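Local coordinates for probable adhesion protein (Pseudomonas aeruginosa PAO1, PDB 6R3Z) that binds ferrous iron, manganese and nickel ions and probably delivers metal to a bacterial transport system as its solute-binding protein, at residues Asp67-Ala70 against Glu71-Ala75; Pro135-Ala138 against Lys139-Arg143; Gly178-Asp181 against Tyr182-Arg185. All coordinates share one frame; numbering follows the deposited sequence.

Contact 1. Residues Asp67-Ala70 against Glu71-Ala75; sequences DDFA and ERMIA
Phe69 and Met73 lie side by side on the first turns of helix 68-76, the helix of the beta-alpha-beta unit that joins strand 58-61 to strand 84-86. They form a Met-aromatic contact. The sulfur comes to the ring edge, near the ring plane, with Met73 SD 3.9 Å from Phe69 CD1. The line from sulfur to ring centre is 86° off the ring normal. Phe69 CG sits in the crowded position between backbone N and carbonyl carbon (chi1 61°). Both side chains are buried. Met73 also packs on helix 47-53, and Phe69 meets Tyr43 edge-to-face. A backbone bond of 2.9 Å from Met73 N to Phe69 O joins the same two residues.

The exposed side of the helix is polar. Arg72 folds back along the first turn, with a kink at chi3 (-84°). One guanidinium face lies over Asp68 C, toward the rim, and Phe69 N. Arg72 NH1 is 3.7 Å from Asp68 CB. The side chains of Asp68 and Glu71 run side by side the same way, their carboxylate planes nearly perpendicular. Asp68 OD1 is 4.2 Å from Glu71 OE2, and these like charges probably disfavour a closer approach.

Asp67 precedes the helix and follows His66, a metal ligand. Its OD2 is hydrogen-bonded to Thr12 OG1 and Asn62 N, and its OD1 to Gly63 N. One water lies between Asp67 and Glu71, 2.8 Å from Asp67 OD1 and 2.6 Å from Glu71 OE2.

Contact 2. Residues Pro135-Ala138 against Lys139-Arg143; sequences PANA and KAYTR
The Tyr141 ring carries Asn137 on one face. Asn137 CB makes a CH-pi contact there, 3.8 Å from the ring centroid and 25° off the ring normal. The Asn137 carbonyl O lies over the same ring, displaced toward the rim near CG, at 3.4 Å from Tyr141 CG. The amide plane of Asn137 is turned 48° from the ring plane. At the far end of the ring, Asn137 ND2 and Tyr141 OH both turn to Asp134 OD2. The bond from Asn137 is a regular hydrogen bond, and that of the phenol is weak.

The ring reaches this place because Tyr141 CG stands beside its own backbone N (chi1 -60°), which turns the side chain back toward the start of the helix. The backbone bond from Tyr141 N to Asn137 O is 3.0 Å long and joins the same two residues. One turn is thus held by main chain and side chain together.

Two waters stand between backbone groups four residues apart at the helix start. One accepts from Lys139 N at 3.0 Å and donates to Pro135 O. The other accepts from Ala140 N and donates weakly to Ala136 O.

The contact is far from the metal site. It marks the bend where the chain leaves helix 116-133 and enters the long helix 138-160. Tyr141 packs there on Ile23 and Val24 of helix 14-24 and on the following loop at Lys27 and Ala28.

Contact 3. Residues Gly178-Asp181 against Tyr182-Arg185; sequences GAYD and YLLR
Tyr180 meets Leu183 and Leu184 at the start of the short helix 181-185, where Tyr180 holds the N-cap position. The helix follows strand 172-175 of the second parallel sheet, in one lobe of this solute-binding fold.

The Tyr180 side chain can be followed outward. Its CB lies 4.1 Å from Leu184 CD1. With CG anti to the carbonyl carbon (chi1 -54°), the ring lies against Ala179. Ala179 CB sits over the centre of one ring face, 3.7 Å above the plane. At the ring edge, near the plane, Tyr180 CD1 is 4.3 Å from Leu183 CD1. The tip, OH, is hydrogen-bonded to Glu226 OE2, which fixes the far end of the ring. This aromatic side chain lies close to that of His250, a metal ligand, so it forms part of the surroundings of the bound nickel.

Leu183 and Leu184 go on from here to helix 260-277, where both touch Val272. Tyr182 leaves in another direction. Its OH is hydrogen-bonded to Asn109 O and Leu94 N, near the metal ligand His111.

The main chain closes the turn. Leu184 N gives a nearly straight bond to Tyr180 O, with an N-H...O angle of 168°. The Leu184 side chain lies alongside that oxygen, with Leu184 CG 3.5 Å from Tyr180 O. One water bridges the first turn, donating to Ala179 O at 2.7 Å and accepting from Leu183 N at 2.9 Å.

The three contacts are separate helix starts that follow one another along the chain. Contact 1 lies on a helix linked to the sheet of strands 29-32, 8-11, 58-61 and 84-86. Contact 3 follows strand 172-175 of the other parallel sheet. The nearest atoms of contacts 1 and 3 are about 12 Å apart. The Phe69 side chain is about 10 Å from the nickel ion, and that of Tyr180 about 8 Å. Contact 1 directly follows the ligand His66, and contact 3 directly follows His177. Contact 2 is remote from the metal site, at the start of helix 138-160. Its centre is about 28 Å from that of contact 1 and about 32 Å from that of contact 3.

Contact 1. Residues Asp67-Ala70 against Glu71-Ala75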
loop_
_atom_site.group_PDB
_atom_site.type_symbol
_atom_site.label_atom_id
_atom_site.label_comp_id
_atom_site.label_asym_id
_atom_site.label_seq_id
_atom_site.Cartn_x
_atom_site.Cartn_y
_atom_site.Cartn_z
ATOM N N ASP A 67 6.475 2.913 7.566
ATOM C CA ASP A 67 6.341 2.371 8.915
ATOM C C ASP A 67 7.519 2.777 9.814
ATOM O O ASP A 67 8.063 1.951 10.557
ATOM C CB ASP A 67 6.063 0.847 8.925
ATOM C CG ASP A 67 7.072 -0.020 8.208
ATOM O OD1 ASP A 67 8.112 0.524 7.738
ATOM O OD2 ASP A 67 6.817 -1.231 8.081
ATOM N N ASP A 68 7.854 4.086 9.814
ATOM C CA ASP A 68 8.909 4.615 10.688
ATOM C C ASP A 68 8.566 4.353 12.159
ATOM O O ASP A 68 9.464 4.039 12.939
ATOM C CB ASP A 68 9.111 6.124 10.449
ATOM C CG ASP A 68 9.679 6.459 9.073
ATOM O OD1 ASP A 68 10.269 5.557 8.436
ATOM O OD2 ASP A 68 9.548 7.625 8.645
ATOM N N PHE A 69 7.257 4.422 12.520
ATOM C CA PHE A 69 6.772 4.151 13.879
ATOM C C PHE A 69 7.271 2.806 14.392
ATOM O O PHE A 69 7.623 2.699 15.571
ATOM C CB PHE A 69 5.226 4.205 13.966
ATOM C CG PHE A 69 4.445 3.218 13.128
ATOM C CD1 PHE A 69 4.170 1.938 13.605
ATOM C CD2 PHE A 69 3.943 3.581 11.885
ATOM C CE1 PHE A 69 3.436 1.027 12.838
ATOM C CE2 PHE A 69 3.198 2.672 11.120
ATOM C CZ PHE A 69 2.959 1.398 11.596
ATOM N N ALA A 70 7.333 1.789 13.504
ATOM C CA ALA A 70 7.734 0.433 13.889
ATOM C C ALA A 70 9.195 0.344 14.359
ATOM O O ALA A 70 9.460 -0.323 15.357
ATOM C CB ALA A 70 7.460 -0.539 12.761
ATOM N N GLU A 71 10.118 1.066 13.700
ATOM C CA GLU A 71 11.532 1.124 14.111
ATOM C C GLU A 71 11.669 1.760 15.496
ATOM O O GLU A 71 12.496 1.313 16.291
ATOM C CB GLU A 71 12.374 1.924 13.112
ATOM C CG GLU A 71 12.596 1.238 11.770
ATOM C CD GLU A 71 13.323 2.138 10.787
ATOM O OE1 GLU A 71 14.465 2.555 11.086
ATOM O OE2 GLU A 71 12.742 2.443 9.722
ATOM N N ARG A 72 10.857 2.810 15.780
ATOM C CA ARG A 72 10.871 3.491 17.077
ATOM C C ARG A 72 10.334 2.543 18.163
ATOM O O ARG A 72 10.924 2.443 19.245
ATOM C CB ARG A 72 10.065 4.804 17.026
ATOM C CG ARG A 72 10.710 5.890 16.162
ATOM C CD ARG A 72 9.980 7.227 16.277
ATOM N NE ARG A 72 8.816 7.313 15.384
ATOM C CZ ARG A 72 8.852 7.753 14.126
ATOM N NH1 ARG A 72 7.743 7.795 13.401
ATOM N NH2 ARG A 72 10.001 8.144 13.582
ATOM N N MET A 73 9.252 1.801 17.845
ATOM C CA MET A 73 8.660 0.824 18.763
ATOM C C MET A 73 9.680 -0.261 19.115
ATOM O O MET A 73 9.797 -0.612 20.290
ATOM C CB MET A 73 7.399 0.181 18.156
ATOM C CG MET A 73 6.209 1.111 18.041
ATOM S SD MET A 73 4.905 0.332 17.043
ATOM C CE MET A 73 4.342 -0.980 18.160
ATOM N N ILE A 74 10.416 -0.796 18.094
ATOM C CA ILE A 74 11.443 -1.835 18.299
ATOM C C ILE A 74 12.569 -1.305 19.218
ATOM O O ILE A 74 13.003 -2.011 20.140
ATOM C CB ILE A 74 11.978 -2.355 16.934
ATOM C CG1 ILE A 74 10.870 -3.180 16.221
ATOM C CG2 ILE A 74 13.281 -3.184 17.102
ATOM C CD1 ILE A 74 11.094 -3.424 14.713
ATOM N N ALA A 75 13.015 -0.056 18.968
ATOM C CA ALA A 75 14.081 0.593 19.743
ATOM C C ALA A 75 13.713 0.746 21.230
ATOM O O ALA A 75 14.595 0.654 22.095
ATOM C CB ALA A 75 14.401 1.956 19.131
HETATM O O HOH W 1 10.560 1.253 8.815
#

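Contact 2. Residues Pro135-Ala138 against Lys139-Arg143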
loop_
_atom_site.group_PDB
_atom_site.type_symbol
_atom_site.label_atom_id
_atom_site.label_comp_id
_atom_site.label_asym_id
_atom_site.label_seq_id
_atom_site.Cartn_x
_atom_site.Cartn_y
_atom_site.Cartn_z
ATOM N N PRO A 135 14.304 -22.915 8.735
ATOM C CA PRO A 135 14.606 -23.832 7.615
ATOM C C PRO A 135 13.665 -25.010 7.400
ATOM O O PRO A 135 13.448 -25.394 6.248
ATOM C CB PRO A 135 16.024 -24.321 7.925
ATOM C CG PRO A 135 16.613 -23.270 8.762
ATOM C CD PRO A 135 15.498 -22.723 9.590
ATOM N N ALA A 136 13.105 -25.575 8.487
ATOM C CA ALA A 136 12.178 -26.712 8.407
ATOM C C ALA A 136 10.950 -26.372 7.541
ATOM O O ALA A 136 10.379 -27.269 6.920
ATOM C CB ALA A 136 11.742 -27.143 9.806
ATOM N N ASN A 137 10.587 -25.081 7.465
ATOM C CA ASN A 137 9.452 -24.596 6.676
ATOM C C ASN A 137 9.838 -23.805 5.415
ATOM O O ASN A 137 8.937 -23.351 4.708
ATOM C CB ASN A 137 8.502 -23.775 7.563
ATOM C CG ASN A 137 7.785 -24.598 8.612
ATOM O OD1 ASN A 137 7.286 -25.704 8.349
ATOM N ND2 ASN A 137 7.706 -24.066 9.826
ATOM N N ALA A 138 11.154 -23.656 5.119
ATOM C CA ALA A 138 11.631 -22.906 3.951
ATOM C C ALA A 138 10.971 -23.325 2.618
ATOM O O ALA A 138 10.547 -22.451 1.863
ATOM C CB ALA A 138 13.149 -22.987 3.843
ATOM N N LYS A 139 10.853 -24.642 2.343
ATOM C CA LYS A 139 10.238 -25.097 1.086
ATOM C C LYS A 139 8.744 -24.710 1.008
ATOM O O LYS A 139 8.291 -24.260 -0.042
ATOM C CB LYS A 139 10.442 -26.596 0.845
ATOM C CG LYS A 139 10.635 -26.906 -0.639
ATOM C CD LYS A 139 9.991 -28.220 -1.050
ATOM C CE LYS A 139 9.619 -28.210 -2.514
ATOM N NZ LYS A 139 8.915 -29.460 -2.916
ATOM N N ALA A 140 8.011 -24.855 2.114
ATOM C CA ALA A 140 6.584 -24.496 2.199
ATOM C C ALA A 140 6.385 -22.981 1.961
ATOM O O ALA A 140 5.510 -22.591 1.169
ATOM C CB ALA A 140 6.017 -24.897 3.548
ATOM N N TYR A 141 7.227 -22.135 2.599
ATOM C CA TYR A 141 7.149 -20.681 2.416
ATOM C C TYR A 141 7.367 -20.296 0.943
ATOM O O TYR A 141 6.636 -19.465 0.408
ATOM C CB TYR A 141 8.126 -19.917 3.341
ATOM C CG TYR A 141 7.923 -20.127 4.836
ATOM C CD1 TYR A 141 6.695 -20.559 5.347
ATOM C CD2 TYR A 141 8.949 -19.859 5.740
ATOM C CE1 TYR A 141 6.495 -20.706 6.727
ATOM C CE2 TYR A 141 8.770 -20.026 7.116
ATOM C CZ TYR A 141 7.540 -20.434 7.605
ATOM O OH TYR A 141 7.402 -20.649 8.953
ATOM N N THR A 142 8.342 -20.932 0.289
ATOM C CA THR A 142 8.654 -20.696 -1.123
ATOM C C THR A 142 7.474 -21.110 -1.996
ATOM O O THR A 142 7.058 -20.333 -2.865
ATOM C CB THR A 142 9.986 -21.388 -1.497
ATOM O OG1 THR A 142 11.022 -20.764 -0.726
ATOM C CG2 THR A 142 10.321 -21.265 -2.990
ATOM N N ARG A 143 6.932 -22.320 -1.753
ATOM C CA ARG A 143 5.788 -22.854 -2.504
ATOM C C ARG A 143 4.567 -21.910 -2.385
ATOM O O ARG A 143 3.955 -21.551 -3.398
ATOM C CB ARG A 143 5.450 -24.254 -1.997
ATOM C CG ARG A 143 4.426 -25.003 -2.828
ATOM C CD ARG A 143 4.336 -26.462 -2.378
ATOM N NE ARG A 143 3.967 -26.590 -0.964
ATOM C CZ ARG A 143 4.718 -27.177 -0.032
ATOM N NH1 ARG A 143 5.885 -27.724 -0.355
ATOM N NH2 ARG A 143 4.301 -27.232 1.225
HETATM O O HOH W 2 11.956 -26.867 3.966
HETATM O O HOH W 3 8.785 -26.975 4.038
#

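Contact 3. Residues Gly178-Asp181 against Tyr182-Arg185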
loop_
_atom_site.group_PDB
_atom_site.type_symbol
_atom_site.label_atom_id
_atom_site.label_comp_id
_atom_site.label_asym_id
_atom_site.label_seq_id
_atom_site.Cartn_x
_atom_site.Cartn_y
_atom_site.Cartn_z
ATOM N N GLY A 178 -0.623 10.607 -1.988
ATOM C CA GLY A 178 0.424 10.197 -2.939
ATOM C C GLY A 178 0.695 8.693 -2.938
ATOM O O GLY A 178 1.852 8.273 -2.954
ATOM N N ALA A 179 -0.366 7.872 -2.923
ATOM C CA ALA A 179 -0.275 6.420 -2.779
ATOM C C ALA A 179 -0.272 5.602 -4.062
ATOM O O ALA A 179 -0.021 4.392 -3.979
ATOM C CB ALA A 179 -1.440 5.940 -1.913
ATOM N N TYR A 180 -0.645 6.204 -5.216
ATOM C CA TYR A 180 -0.956 5.422 -6.416
ATOM C C TYR A 180 0.003 5.526 -7.602
ATOM O O TYR A 180 -0.313 5.012 -8.684
ATOM C CB TYR A 180 -2.390 5.776 -6.848
ATOM C CG TYR A 180 -3.351 5.581 -5.692
ATOM C CD1 TYR A 180 -3.601 4.310 -5.178
ATOM C CD2 TYR A 180 -3.834 6.674 -4.973
ATOM C CE1 TYR A 180 -4.417 4.122 -4.065
ATOM C CE2 TYR A 180 -4.649 6.501 -3.847
ATOM C CZ TYR A 180 -4.908 5.222 -3.377
ATOM O OH TYR A 180 -5.703 5.027 -2.266
ATOM N N ASP A 181 1.191 6.105 -7.398
ATOM C CA ASP A 181 2.156 6.199 -8.490
ATOM C C ASP A 181 2.577 4.793 -8.978
ATOM O O ASP A 181 2.591 4.574 -10.189
ATOM C CB ASP A 181 3.348 7.068 -8.071
ATOM C CG ASP A 181 2.886 8.465 -7.667
ATOM O OD1 ASP A 181 2.385 8.624 -6.517
ATOM O OD2 ASP A 181 2.987 9.389 -8.506
ATOM N N TYR A 182 2.835 3.829 -8.045
ATOM C CA TYR A 182 3.210 2.455 -8.454
ATOM C C TYR A 182 2.025 1.745 -9.115
ATOM O O TYR A 182 2.209 1.008 -10.084
ATOM C CB TYR A 182 3.675 1.608 -7.267
ATOM C CG TYR A 182 4.910 2.134 -6.581
ATOM C CD1 TYR A 182 6.179 1.858 -7.080
ATOM C CD2 TYR A 182 4.810 2.935 -5.448
ATOM C CE1 TYR A 182 7.323 2.363 -6.466
ATOM C CE2 TYR A 182 5.952 3.443 -4.818
ATOM C CZ TYR A 182 7.204 3.155 -5.336
ATOM O OH TYR A 182 8.342 3.643 -4.743
ATOM N N LEU A 183 0.813 1.958 -8.580
ATOM C CA LEU A 183 -0.402 1.351 -9.130
ATOM C C LEU A 183 -0.642 1.824 -10.566
ATOM O O LEU A 183 -0.874 0.998 -11.452
ATOM C CB LEU A 183 -1.612 1.688 -8.251
ATOM C CG LEU A 183 -2.880 0.867 -8.549
ATOM C CD1 LEU A 183 -3.641 0.564 -7.285
ATOM C CD2 LEU A 183 -3.764 1.586 -9.530
ATOM N N LEU A 184 -0.576 3.149 -10.797
ATOM C CA LEU A 184 -0.822 3.701 -12.125
ATOM C C LEU A 184 0.295 3.357 -13.112
ATOM O O LEU A 184 0.016 3.205 -14.303
ATOM C CB LEU A 184 -1.108 5.210 -12.039
ATOM C CG LEU A 184 -2.505 5.473 -11.408
ATOM C CD1 LEU A 184 -2.590 6.818 -10.767
ATOM C CD2 LEU A 184 -3.622 5.289 -12.434
ATOM N N ARG A 185 1.531 3.138 -12.594
ATOM C CA ARG A 185 2.689 2.721 -13.401
ATOM C C ARG A 185 2.386 1.370 -14.089
ATOM O O ARG A 185 2.918 1.097 -15.161
ATOM C CB ARG A 185 3.944 2.569 -12.512
ATOM C CG ARG A 185 5.252 2.508 -13.311
ATOM C CD ARG A 185 6.457 2.626 -12.400
ATOM N NE ARG A 185 7.653 3.034 -13.141
ATOM C CZ ARG A 185 8.610 2.204 -13.540
ATOM N NH1 ARG A 185 8.531 0.906 -13.267
ATOM N NH2 ARG A 185 9.657 2.663 -14.212
HETATM O O HOH W 4 1.128 2.808 -5.815
#